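Local coordinates for maltose/maltodextrin-binding protein (Thermus thermophilus, PDB 2GH9) that binds maltotriose and probably serves as the extracytoplasmic solute receptor of a maltodextrin uptake system, at residues Leu48-Gly53 and Ala73-Pro78; Ala86-Leu91 and Gly103-Leu108; Thr183-Gly188 and Gly342-Pro347. One frame throughout, in Å; residues are numbered along the deposited sequence.

Contact 1: Leu48-Gly53 and Ala73-Pro78; sequences LGAPQG and AGVLEP
Ala50 and Val75 meet through their methyl groups, and every interaction between Leu48-Gly53 and Ala73-Pro78 is apolar; no hydrogen bond crosses. Ala50 CA and Val75 CA lie 6.0 Å apart, and both CB atoms face the opposing segment. Ala50 CB comes within 3.4 Å of Val75 CG1, shorter than a usual carbon-carbon contact, so the packing is tight here. CG1 gets there because it stands anti to the carbonyl carbon of Val75 (chi1 -63°). The same branch touches Pro51 on its flank: Pro51 CG and CD both lie 4.0 Å from Val75 CG1, the ring lying aslant the branch. With 108 Å² buried in all, the contact is small. Tyr276 touches both Ala50 and Pro51, while Phe46 and Met70 pack on Val75, which places the pair in a wider apolar cluster.

Within 48-53, hydrogen bonds shape the helix end. The amide of Gln52 folds back on its own chain, NE2 donating to Leu48 O at 2.8 Å; the oxygen lies close to the amide plane of Gln52, but the donor sits above the carbonyl plane. Gly53, at positive phi, is the C-prime residue of a Schellman motif, with Gly53 N bonded to Ala50 O at 3.2 Å. Gly74 plays the same part after helix 67-72. Val75 and Glu77 are bonded through their backbones to Ala275 and Val273.

The contact thus joins two Schellman-terminated helix ends. Helix 39-49 connects parallel strands 32-36 and 58-63 in a beta-alpha-beta crossover, in keeping with the alpha/beta lobes of periplasmic binding proteins.

Contact 2: Ala86-Leu91 and Gly103-Leu108; sequences AYLADL and GRLMGL. Unlike the reference sequence in segment 86-91: Ala86 (reference Thr).
Tyr87 and Leu88 of helix 85-90 pack on Leu108 and Leu105 of strand 104-113, a partly buried, apolar contact of a helix with a strand of the large mixed sheet. The evidence is that no hydrogen bond crosses, that 150 Å² is buried, and that even the nearest CA atoms, Leu88 CA and Leu108 CA, are 9.3 Å apart: the gap is bridged by side chains reaching across, Tyr87 as far as the CA of Leu108.

Two pairs carry it. The phenol end of Tyr87 arrives at the base of Leu108, with Tyr87 OH 3.5 Å from Leu108 CB and 3.8 Å from Leu108 CA. A ring carbon adds to this, Tyr87 CE2 lying 4.2 Å from Leu108 CD2, and the two side chains cross at about a right angle. Tyr87 reaches this far because its CG is anti to the backbone N (chi1 163°), which extends the ring from the helix toward the strand.

In the second pair a single branch from each side touches. Leu88 CD2 approaches Leu105 CD2 to 3.6 Å, and the two leucine side chains run antiparallel past one another. The CB of Leu105 faces the helix, whereas Leu88 brings only the end of its side chain close.

Around the Tyr87-Leu108 pair, Ala287 and Lys288 of helix 280-290 touch Leu108, and Pro109, further along the same strand, touches Tyr87. Asp90, bonded to Ser309 OG and Ser311 N, links the helix end to the start of helix 310-315.

This is a short helix packed against a sheet strand, as expected in the alpha/beta lobe of a solute-binding protein.

Contact 3: Thr183-Gly188 and Gly342-Pro347; sequences TKLLIG and GKVWGP. With GLC (alpha-D-glucopyranose), chain B.
Val344 spreads its two methyl branches over the loop Thr183-Gly188, each branch meeting a different residue. CG1 of Val344 lies 4.0 Å from Ile187 CD1, the ends of the two side chains meeting head-on. The other branch is looser, Val344 CG2 lying 4.4 Å from Leu185 CD2. The fork is set by chi1 of 175°, which holds CG1 anti to the backbone N and CG2 anti to the carbonyl carbon. No hydrogen bond crosses, and only 83 Å² is buried between the segments.

The next residue of helix 341-357 serves the ligand. The CB of Trp345 points away from the loop, and its indole presents one face to one glucose unit of the bound maltotriose. The sugar's C4 sits 3.5 Å above the Trp345 ring plane, displaced from the ring centre. The overlap continues along the ring system: Trp345 CE3 is 3.8 Å from C6 of the glucose, and Trp345 CZ2 is 4.0 Å from its C2. Two consecutive residues thus turn an apolar side chain to the loop 183-188 and an aromatic face to the sugar.

Further out, Phe172 and Val171 touch both Leu185 and Val344, and Ile374 of helix 363-378 covers Leu185. Pro156 and Tyr157 pack on the indole. Asp65 connects ring and ligand: its OD2 accepts a weak hydrogen bond from Trp345 NE1, while OD1 binds the glucose; together with the packing of Pro156 and Tyr157, this may help orient the indole. The glucose is also hydrogen-bonded by Asp155 and by Trp66 NE1.

An indole face stacked against a pyranose, with carboxylates binding the sugar's polar groups, is characteristic of the ligand cleft in maltodextrin-binding proteins, here occupied by maltotriose.

From the N terminus the contacts close in series, and none nests in or crosses another. Contact 1 closes a loop of 19 intervening residues that includes strand 58-63 and helix 67-72, bringing the end of helix 39-49 against the loop after helix 67-72. Contact 2 follows with a shorter loop of 11, returning the chain from helix 85-90 to strand 104-113. The two are neighbours: Met106 CE lies 3.6 Å from Leu76 O, and it also packs on Pro78. Contact 3 spans 153 intervening residues, tying the loop before helix 189-204 to helix 341-357 beside the bound sugar. It stands apart, its nearest atoms about 10 Å from those of contact 1 and about 15 Å from those of contact 2.

Contact 1: Leu48-Gly53 and Ala73-Pro78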
ATOM      1  N   LEU A  48      19.907  -5.994  -4.371  1.00 29.03           N
ATOM      2  CA  LEU A  48      21.000  -6.930  -4.616  1.00 29.53           C
ATOM      3  C   LEU A  48      21.501  -6.884  -6.064  1.00 29.81           C
ATOM      4  O   LEU A  48      22.707  -6.879  -6.306  1.00 29.73           O
ATOM      5  CB  LEU A  48      20.595  -8.363  -4.251  1.00 29.61           C
ATOM      6  CG  LEU A  48      20.354  -8.708  -2.782  1.00 30.96           C
ATOM      7  CD1 LEU A  48      20.133 -10.224  -2.638  1.00 31.23           C
ATOM      8  CD2 LEU A  48      21.499  -8.240  -1.888  1.00 31.09           C
ATOM      9  N   GLY A  49      20.581  -6.846  -7.025  1.00 30.16           N
ATOM     10  CA  GLY A  49      20.961  -6.833  -8.439  1.00 30.19           C
ATOM     11  C   GLY A  49      21.529  -5.526  -8.988  1.00 30.48           C
ATOM     12  O   GLY A  49      22.349  -5.543  -9.895  1.00 30.37           O
ATOM     13  N   ALA A  50      21.099  -4.387  -8.457  1.00 31.09           N
ATOM     14  CA  ALA A  50      21.419  -3.111  -9.080  1.00 31.25           C
ATOM     15  C   ALA A  50      22.934  -2.908  -9.226  1.00 32.09           C
ATOM     16  O   ALA A  50      23.419  -2.633 -10.329  1.00 31.99           O
ATOM     17  CB  ALA A  50      20.774  -1.945  -8.314  1.00 30.83           C
ATOM     18  N   PRO A  51      23.682  -3.056  -8.122  1.00 32.57           N
ATOM     19  CA  PRO A  51      25.126  -2.818  -8.176  1.00 33.38           C
ATOM     20  C   PRO A  51      25.914  -3.864  -8.948  1.00 34.29           C
ATOM     21  O   PRO A  51      27.084  -3.649  -9.211  1.00 35.00           O
ATOM     22  CB  PRO A  51      25.548  -2.805  -6.697  1.00 33.00           C
ATOM     23  CG  PRO A  51      24.293  -2.851  -5.908  1.00 32.84           C
ATOM     24  CD  PRO A  51      23.238  -3.426  -6.771  1.00 32.26           C
ATOM     25  N   GLN A  52      25.277  -4.982  -9.298  1.00 35.01           N
ATOM     26  CA  GLN A  52      25.887  -6.026 -10.123  1.00 35.28           C
ATOM     27  C   GLN A  52      25.552  -5.925 -11.615  1.00 34.95           C
ATOM     28  O   GLN A  52      25.942  -6.784 -12.377  1.00 35.35           O
ATOM     29  CB  GLN A  52      25.467  -7.398  -9.596  1.00 35.15           C
ATOM     30  CG  GLN A  52      26.102  -7.728  -8.251  1.00 37.27           C
ATOM     31  CD  GLN A  52      25.604  -9.026  -7.666  1.00 38.25           C
ATOM     32  OE1 GLN A  52      26.274 -10.074  -7.761  1.00 43.88           O
ATOM     33  NE2 GLN A  52      24.421  -8.983  -7.059  1.00 42.40           N
ATOM     34  N   GLY A  53      24.843  -4.879 -12.035  1.00 34.89           N
ATOM     35  CA  GLY A  53      24.388  -4.757 -13.424  1.00 34.51           C
ATOM     36  C   GLY A  53      23.200  -5.638 -13.805  1.00 34.14           C
ATOM     37  O   GLY A  53      22.913  -5.817 -15.002  1.00 34.76           O
ATOM     38  N   ALA A  73      21.359   1.637   0.033  1.00 30.59           N
ATOM     39  CA  ALA A  73      22.044   0.653  -0.800  1.00 30.45           C
ATOM     40  C   ALA A  73      22.647   1.308  -2.039  1.00 30.29           C
ATOM     41  O   ALA A  73      23.268   0.641  -2.866  1.00 30.99           O
ATOM     42  CB  ALA A  73      21.092  -0.474  -1.210  1.00 30.47           C
ATOM     43  N   GLY A  74      22.439   2.605  -2.177  1.00 30.15           N
ATOM     44  CA  GLY A  74      23.015   3.378  -3.273  1.00 30.47           C
ATOM     45  C   GLY A  74      22.349   3.112  -4.606  1.00 30.55           C
ATOM     46  O   GLY A  74      22.860   3.543  -5.639  1.00 31.37           O
ATOM     47  N   VAL A  75      21.186   2.443  -4.605  1.00 30.17           N
ATOM     48  CA  VAL A  75      20.649   1.901  -5.863  1.00 28.97           C
ATOM     49  C   VAL A  75      19.682   2.812  -6.582  1.00 28.61           C
ATOM     50  O   VAL A  75      19.273   2.496  -7.705  1.00 28.34           O
ATOM     51  CB  VAL A  75      20.006   0.491  -5.675  1.00 29.39           C
ATOM     52  CG1 VAL A  75      21.076  -0.495  -5.219  1.00 27.82           C
ATOM     53  CG2 VAL A  75      18.776   0.534  -4.715  1.00 27.24           C
ATOM     54  N   LEU A  76      19.327   3.934  -5.951  1.00 28.54           N
ATOM     55  CA  LEU A  76      18.354   4.890  -6.507  1.00 28.51           C
ATOM     56  C   LEU A  76      19.067   6.090  -7.117  1.00 28.59           C
ATOM     57  O   LEU A  76      19.951   6.674  -6.499  1.00 29.02           O
ATOM     58  CB  LEU A  76      17.389   5.412  -5.426  1.00 27.76           C
ATOM     59  CG  LEU A  76      16.455   4.420  -4.707  1.00 26.68           C
ATOM     60  CD1 LEU A  76      15.458   5.163  -3.814  1.00 24.94           C
ATOM     61  CD2 LEU A  76      15.758   3.491  -5.670  1.00 23.83           C
ATOM     62  N   GLU A  77      18.671   6.449  -8.333  1.00 29.32           N
ATOM     63  CA  GLU A  77      19.133   7.684  -8.965  1.00 29.34           C
ATOM     64  C   GLU A  77      18.365   8.881  -8.381  1.00 29.54           C
ATOM     65  O   GLU A  77      17.120   8.934  -8.433  1.00 29.12           O
ATOM     66  CB  GLU A  77      19.002   7.587 -10.500  1.00 29.73           C
ATOM     67  CG  GLU A  77      19.361   8.859 -11.310  1.00 30.81           C
ATOM     68  CD  GLU A  77      20.854   9.240 -11.293  1.00 32.18           C
ATOM     69  OE1 GLU A  77      21.682   8.486 -10.757  1.00 33.14           O
ATOM     70  OE2 GLU A  77      21.194  10.305 -11.845  1.00 33.17           O
ATOM     71  N   PRO A  78      19.097   9.854  -7.792  1.00 29.18           N
ATOM     72  CA  PRO A  78      18.469  11.141  -7.460  1.00 28.99           C
ATOM     73  C   PRO A  78      17.864  11.789  -8.710  1.00 29.01           C
ATOM     74  O   PRO A  78      18.533  11.870  -9.740  1.00 27.75           O
ATOM     75  CB  PRO A  78      19.640  11.975  -6.934  1.00 29.22           C
ATOM     76  CG  PRO A  78      20.610  10.971  -6.441  1.00 29.62           C
ATOM     77  CD  PRO A  78      20.520   9.835  -7.414  1.00 29.55           C
TER

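Contact 2: Ala86-Leu91 and Gly103-Leu108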
ATOM      1  N   ALA A  86       7.935  23.704 -11.506  1.00 35.84           N
ATOM      2  CA  ALA A  86       6.535  23.617 -11.867  1.00 35.85           C
ATOM      3  C   ALA A  86       6.007  22.209 -11.608  1.00 35.49           C
ATOM      4  O   ALA A  86       4.939  22.046 -11.030  1.00 35.04           O
ATOM      5  CB  ALA A  86       6.331  23.994 -13.320  1.00 35.67           C
ATOM      6  N   TYR A  87       6.751  21.200 -12.049  1.00 35.32           N
ATOM      7  CA  TYR A  87       6.355  19.812 -11.798  1.00 35.03           C
ATOM      8  C   TYR A  87       6.266  19.593 -10.283  1.00 34.52           C
ATOM      9  O   TYR A  87       5.230  19.181  -9.787  1.00 34.74           O
ATOM     10  CB  TYR A  87       7.316  18.819 -12.469  1.00 34.79           C
ATOM     11  CG  TYR A  87       7.212  17.411 -11.922  1.00 34.62           C
ATOM     12  CD1 TYR A  87       6.172  16.571 -12.291  1.00 33.75           C
ATOM     13  CD2 TYR A  87       8.161  16.922 -11.030  1.00 34.27           C
ATOM     14  CE1 TYR A  87       6.079  15.274 -11.778  1.00 34.34           C
ATOM     15  CE2 TYR A  87       8.076  15.629 -10.516  1.00 34.40           C
ATOM     16  CZ  TYR A  87       7.030  14.817 -10.879  1.00 34.32           C
ATOM     17  OH  TYR A  87       6.959  13.536 -10.348  1.00 34.28           O
ATOM     18  N   LEU A  88       7.332  19.929  -9.561  1.00 34.28           N
ATOM     19  CA  LEU A  88       7.386  19.758  -8.101  1.00 34.66           C
ATOM     20  C   LEU A  88       6.296  20.503  -7.332  1.00 34.30           C
ATOM     21  O   LEU A  88       5.677  19.928  -6.427  1.00 34.10           O
ATOM     22  CB  LEU A  88       8.776  20.147  -7.570  1.00 34.35           C
ATOM     23  CG  LEU A  88       9.888  19.203  -8.029  1.00 34.80           C
ATOM     24  CD1 LEU A  88      11.284  19.775  -7.706  1.00 33.95           C
ATOM     25  CD2 LEU A  88       9.693  17.786  -7.436  1.00 33.45           C
ATOM     26  N   ALA A  89       6.036  21.757  -7.713  1.00 34.55           N
ATOM     27  CA  ALA A  89       4.981  22.587  -7.091  1.00 34.48           C
ATOM     28  C   ALA A  89       3.588  21.983  -7.188  1.00 34.35           C
ATOM     29  O   ALA A  89       2.723  22.237  -6.331  1.00 34.08           O
ATOM     30  CB  ALA A  89       4.967  24.023  -7.710  1.00 34.56           C
ATOM     31  N   ASP A  90       3.347  21.220  -8.249  1.00 33.97           N
ATOM     32  CA  ASP A  90       2.034  20.616  -8.446  1.00 34.16           C
ATOM     33  C   ASP A  90       1.827  19.331  -7.614  1.00 33.47           C
ATOM     34  O   ASP A  90       0.707  18.841  -7.494  1.00 33.26           O
ATOM     35  CB  ASP A  90       1.808  20.330  -9.928  1.00 34.24           C
ATOM     36  CG  ASP A  90       0.573  19.526 -10.172  1.00 34.88           C
ATOM     37  OD1 ASP A  90      -0.530  20.037  -9.868  1.00 37.29           O
ATOM     38  OD2 ASP A  90       0.696  18.370 -10.664  1.00 37.96           O
ATOM     39  N   LEU A  91       2.900  18.804  -7.048  1.00 32.89           N
ATOM     40  CA  LEU A  91       2.820  17.590  -6.217  1.00 32.86           C
ATOM     41  C   LEU A  91       2.342  17.894  -4.794  1.00 32.57           C
ATOM     42  O   LEU A  91       2.735  18.894  -4.186  1.00 32.97           O
ATOM     43  CB  LEU A  91       4.186  16.894  -6.132  1.00 32.34           C
ATOM     44  CG  LEU A  91       4.894  16.439  -7.415  1.00 32.40           C
ATOM     45  CD1 LEU A  91       6.281  15.889  -7.084  1.00 31.77           C
ATOM     46  CD2 LEU A  91       4.091  15.407  -8.175  1.00 33.07           C
ATOM     47  N   GLY A 103      17.627  14.512   2.364  1.00 35.33           N
ATOM     48  CA  GLY A 103      17.356  15.822   1.768  1.00 35.45           C
ATOM     49  C   GLY A 103      17.207  15.851   0.249  1.00 35.34           C
ATOM     50  O   GLY A 103      17.154  16.932  -0.351  1.00 35.60           O
ATOM     51  N   ARG A 104      17.120  14.680  -0.379  1.00 34.42           N
ATOM     52  CA  ARG A 104      17.006  14.604  -1.823  1.00 34.73           C
ATOM     53  C   ARG A 104      15.775  13.835  -2.263  1.00 33.50           C
ATOM     54  O   ARG A 104      15.340  12.888  -1.594  1.00 33.46           O
ATOM     55  CB  ARG A 104      18.232  13.917  -2.394  1.00 35.11           C
ATOM     56  CG  ARG A 104      19.526  14.620  -2.038  1.00 37.13           C
ATOM     57  CD  ARG A 104      20.628  14.113  -2.896  1.00 39.10           C
ATOM     58  NE  ARG A 104      21.926  14.401  -2.307  1.00 45.12           N
ATOM     59  CZ  ARG A 104      23.085  14.170  -2.919  1.00 47.00           C
ATOM     60  NH1 ARG A 104      23.105  13.645  -4.152  1.00 47.98           N
ATOM     61  NH2 ARG A 104      24.224  14.463  -2.289  1.00 47.55           N
ATOM     62  N   LEU A 105      15.236  14.242  -3.404  1.00 32.27           N
ATOM     63  CA  LEU A 105      14.142  13.525  -4.047  1.00 31.36           C
ATOM     64  C   LEU A 105      14.704  12.281  -4.756  1.00 30.42           C
ATOM     65  O   LEU A 105      15.550  12.396  -5.641  1.00 30.79           O
ATOM     66  CB  LEU A 105      13.422  14.437  -5.025  1.00 31.00           C
ATOM     67  CG  LEU A 105      12.071  13.926  -5.525  1.00 31.16           C
ATOM     68  CD1 LEU A 105      11.028  13.913  -4.417  1.00 29.76           C
ATOM     69  CD2 LEU A 105      11.611  14.782  -6.702  1.00 30.85           C
ATOM     70  N   MET A 106      14.229  11.099  -4.348  1.00 28.94           N
ATOM     71  CA  MET A 106      14.786   9.820  -4.783  1.00 28.56           C
ATOM     72  C   MET A 106      13.887   9.023  -5.759  1.00 27.34           C
ATOM     73  O   MET A 106      14.182   7.884  -6.114  1.00 26.68           O
ATOM     74  CB  MET A 106      15.146   8.990  -3.551  1.00 28.71           C
ATOM     75  CG  MET A 106      16.153   9.694  -2.579  1.00 29.54           C
ATOM     76  SD  MET A 106      17.665  10.286  -3.432  1.00 31.64           S
ATOM     77  CE  MET A 106      18.373   8.744  -3.998  1.00 27.83           C
ATOM     78  N   GLY A 107      12.811   9.645  -6.208  1.00 27.05           N
ATOM     79  CA  GLY A 107      11.933   9.050  -7.211  1.00 26.55           C
ATOM     80  C   GLY A 107      10.855  10.044  -7.555  1.00 26.12           C
ATOM     81  O   GLY A 107      10.776  11.115  -6.961  1.00 26.94           O
ATOM     82  N   LEU A 108      10.051   9.717  -8.553  1.00 25.54           N
ATOM     83  CA  LEU A 108       8.960  10.596  -8.985  1.00 24.66           C
ATOM     84  C   LEU A 108       7.671  10.079  -8.377  1.00 23.90           C
ATOM     85  O   LEU A 108       7.230   9.004  -8.774  1.00 22.22           O
ATOM     86  CB  LEU A 108       8.825  10.594 -10.502  1.00 24.19           C
ATOM     87  CG  LEU A 108      10.082  10.952 -11.303  1.00 24.92           C
ATOM     88  CD1 LEU A 108       9.745  10.929 -12.784  1.00 24.76           C
ATOM     89  CD2 LEU A 108      10.614  12.295 -10.872  1.00 27.09           C
TER

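Contact 3: Thr183-Gly188 and Gly342-Pro347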
ATOM      1  N   THR A 183      14.086   3.506  17.716  1.00 44.10           N
ATOM      2  CA  THR A 183      14.263   2.814  18.992  1.00 43.78           C
ATOM      3  C   THR A 183      12.963   2.736  19.806  1.00 43.41           C
ATOM      4  O   THR A 183      12.877   1.938  20.756  1.00 43.76           O
ATOM      5  CB  THR A 183      15.355   3.487  19.862  1.00 43.91           C
ATOM      6  OG1 THR A 183      14.860   4.722  20.411  1.00 44.55           O
ATOM      7  CG2 THR A 183      16.627   3.735  19.039  1.00 44.15           C
ATOM      8  N   LYS A 184      11.966   3.546  19.430  1.00 42.33           N
ATOM      9  CA  LYS A 184      10.684   3.618  20.147  1.00 41.58           C
ATOM     10  C   LYS A 184       9.478   3.145  19.312  1.00 40.43           C
ATOM     11  O   LYS A 184       8.789   3.954  18.682  1.00 39.77           O
ATOM     12  CB  LYS A 184      10.446   5.051  20.622  1.00 41.99           C
ATOM     13  CG  LYS A 184      11.393   5.524  21.747  1.00 42.44           C
ATOM     14  CD  LYS A 184      11.296   7.055  21.912  1.00 42.91           C
ATOM     15  CE  LYS A 184      12.388   7.609  22.829  1.00 43.72           C
ATOM     16  NZ  LYS A 184      12.711   9.032  22.481  1.00 43.95           N
ATOM     17  N   LEU A 185       9.222   1.837  19.318  1.00 39.28           N
ATOM     18  CA  LEU A 185       8.042   1.299  18.644  1.00 38.62           C
ATOM     19  C   LEU A 185       6.785   1.806  19.332  1.00 37.86           C
ATOM     20  O   LEU A 185       6.810   2.098  20.531  1.00 37.81           O
ATOM     21  CB  LEU A 185       8.005  -0.226  18.675  1.00 38.84           C
ATOM     22  CG  LEU A 185       8.852  -1.067  17.726  1.00 39.55           C
ATOM     23  CD1 LEU A 185       8.553  -2.532  18.006  1.00 39.27           C
ATOM     24  CD2 LEU A 185       8.594  -0.742  16.266  1.00 40.21           C
ATOM     25  N   LEU A 186       5.699   1.909  18.562  1.00 36.53           N
ATOM     26  CA  LEU A 186       4.375   2.228  19.096  1.00 35.67           C
ATOM     27  C   LEU A 186       3.368   1.094  18.888  1.00 34.40           C
ATOM     28  O   LEU A 186       2.226   1.194  19.338  1.00 33.56           O
ATOM     29  CB  LEU A 186       3.844   3.525  18.472  1.00 35.57           C
ATOM     30  CG  LEU A 186       4.569   4.783  18.940  1.00 36.01           C
ATOM     31  CD1 LEU A 186       4.064   6.004  18.214  1.00 34.65           C
ATOM     32  CD2 LEU A 186       4.429   4.937  20.462  1.00 35.80           C
ATOM     33  N   ILE A 187       3.808   0.007  18.253  1.00 33.53           N
ATOM     34  CA  ILE A 187       2.920  -1.103  17.900  1.00 33.17           C
ATOM     35  C   ILE A 187       3.051  -2.316  18.832  1.00 33.06           C
ATOM     36  O   ILE A 187       2.437  -3.346  18.599  1.00 32.09           O
ATOM     37  CB  ILE A 187       3.094  -1.514  16.409  1.00 33.25           C
ATOM     38  CG1 ILE A 187       4.541  -1.907  16.100  1.00 32.89           C
ATOM     39  CG2 ILE A 187       2.623  -0.353  15.494  1.00 30.44           C
ATOM     40  CD1 ILE A 187       4.685  -2.866  14.884  1.00 32.25           C
ATOM     41  N   GLY A 188       3.866  -2.182  19.883  1.00 33.40           N
ATOM     42  CA  GLY A 188       3.988  -3.203  20.917  1.00 33.27           C
ATOM     43  C   GLY A 188       3.203  -2.802  22.154  1.00 33.61           C
ATOM     44  O   GLY A 188       2.345  -1.901  22.105  1.00 33.20           O
ATOM     45  N   GLY A 342      12.086  -1.610   6.926  1.00 29.92           N
ATOM     46  CA  GLY A 342      12.305  -2.938   6.330  1.00 30.40           C
ATOM     47  C   GLY A 342      12.466  -4.073   7.343  1.00 30.51           C
ATOM     48  O   GLY A 342      12.104  -5.226   7.070  1.00 30.23           O
ATOM     49  N   LYS A 343      13.013  -3.733   8.511  1.00 31.13           N
ATOM     50  CA  LYS A 343      13.178  -4.676   9.628  1.00 31.39           C
ATOM     51  C   LYS A 343      11.872  -4.999  10.372  1.00 31.14           C
ATOM     52  O   LYS A 343      11.755  -6.067  10.975  1.00 31.88           O
ATOM     53  CB  LYS A 343      14.205  -4.136  10.644  1.00 32.10           C
ATOM     54  CG  LYS A 343      15.675  -4.340  10.258  1.00 34.85           C
ATOM     55  CD  LYS A 343      16.289  -3.096   9.626  1.00 37.28           C
ATOM     56  CE  LYS A 343      17.830  -3.094   9.724  1.00 37.87           C
ATOM     57  NZ  LYS A 343      18.406  -1.863   9.069  1.00 39.39           N
ATOM     58  N   VAL A 344      10.895  -4.094  10.336  1.00 31.01           N
ATOM     59  CA  VAL A 344       9.674  -4.237  11.164  1.00 29.85           C
ATOM     60  C   VAL A 344       8.647  -5.220  10.594  1.00 29.54           C
ATOM     61  O   VAL A 344       8.069  -6.004  11.335  1.00 28.82           O
ATOM     62  CB  VAL A 344       9.026  -2.870  11.431  1.00 30.34           C
ATOM     63  CG1 VAL A 344       7.686  -3.030  12.195  1.00 30.09           C
ATOM     64  CG2 VAL A 344       9.989  -1.983  12.235  1.00 29.82           C
ATOM     65  N   TRP A 345       8.447  -5.199   9.279  1.00 28.31           N
ATOM     66  CA  TRP A 345       7.358  -5.945   8.645  1.00 27.74           C
ATOM     67  C   TRP A 345       7.383  -7.448   8.943  1.00 27.97           C
ATOM     68  O   TRP A 345       6.335  -8.070   9.157  1.00 27.62           O
ATOM     69  CB  TRP A 345       7.397  -5.751   7.121  1.00 26.17           C
ATOM     70  CG  TRP A 345       7.251  -4.338   6.610  1.00 25.34           C
ATOM     71  CD1 TRP A 345       8.152  -3.650   5.851  1.00 24.62           C
ATOM     72  CD2 TRP A 345       6.107  -3.469   6.749  1.00 23.95           C
ATOM     73  NE1 TRP A 345       7.667  -2.420   5.536  1.00 24.40           N
ATOM     74  CE2 TRP A 345       6.413  -2.274   6.065  1.00 23.77           C
ATOM     75  CE3 TRP A 345       4.865  -3.586   7.383  1.00 23.95           C
ATOM     76  CZ2 TRP A 345       5.524  -1.198   5.997  1.00 23.82           C
ATOM     77  CZ3 TRP A 345       3.995  -2.521   7.330  1.00 24.54           C
ATOM     78  CH2 TRP A 345       4.328  -1.335   6.634  1.00 24.54           C
ATOM     79  N   GLY A 346       8.568  -8.044   8.908  1.00 28.40           N
ATOM     80  CA  GLY A 346       8.690  -9.493   9.107  1.00 28.99           C
ATOM     81  C   GLY A 346       8.197  -9.954  10.477  1.00 29.04           C
ATOM     82  O   GLY A 346       7.235 -10.727  10.551  1.00 29.20           O
ATOM     83  N   PRO A 347       8.851  -9.494  11.562  1.00 29.88           N
ATOM     84  CA  PRO A 347       8.402  -9.850  12.919  1.00 30.17           C
ATOM     85  C   PRO A 347       6.980  -9.374  13.239  1.00 30.63           C
ATOM     86  O   PRO A 347       6.271 -10.042  14.001  1.00 30.57           O
ATOM     87  CB  PRO A 347       9.412  -9.139  13.821  1.00 31.01           C
ATOM     88  CG  PRO A 347      10.627  -8.927  12.950  1.00 31.76           C
ATOM     89  CD  PRO A 347      10.058  -8.653  11.593  1.00 29.95           C
TER
HETATM   90  C1  GLC B   3       3.458  -2.783   2.315  1.00 21.41           C
HETATM   91  C2  GLC B   3       4.857  -2.209   2.186  1.00 23.81           C
HETATM   92  C3  GLC B   3       5.870  -3.324   1.977  1.00 20.91           C
HETATM   93  C4  GLC B   3       5.718  -4.354   3.089  1.00 22.87           C
HETATM   94  C5  GLC B   3       4.279  -4.878   3.207  1.00 21.20           C
HETATM   95  C6  GLC B   3       4.065  -5.819   4.402  1.00 22.18           C
HETATM   96  O2  GLC B   3       4.916  -1.274   1.092  1.00 23.79           O
HETATM   97  O3  GLC B   3       7.189  -2.787   1.981  1.00 20.11           O
HETATM   98  O4  GLC B   3       6.625  -5.421   2.818  1.00 22.90           O
HETATM   99  O5  GLC B   3       3.383  -3.773   3.362  1.00 20.90           O
HETATM  100  O6  GLC B   3       2.889  -6.605   4.175  1.00 25.43           O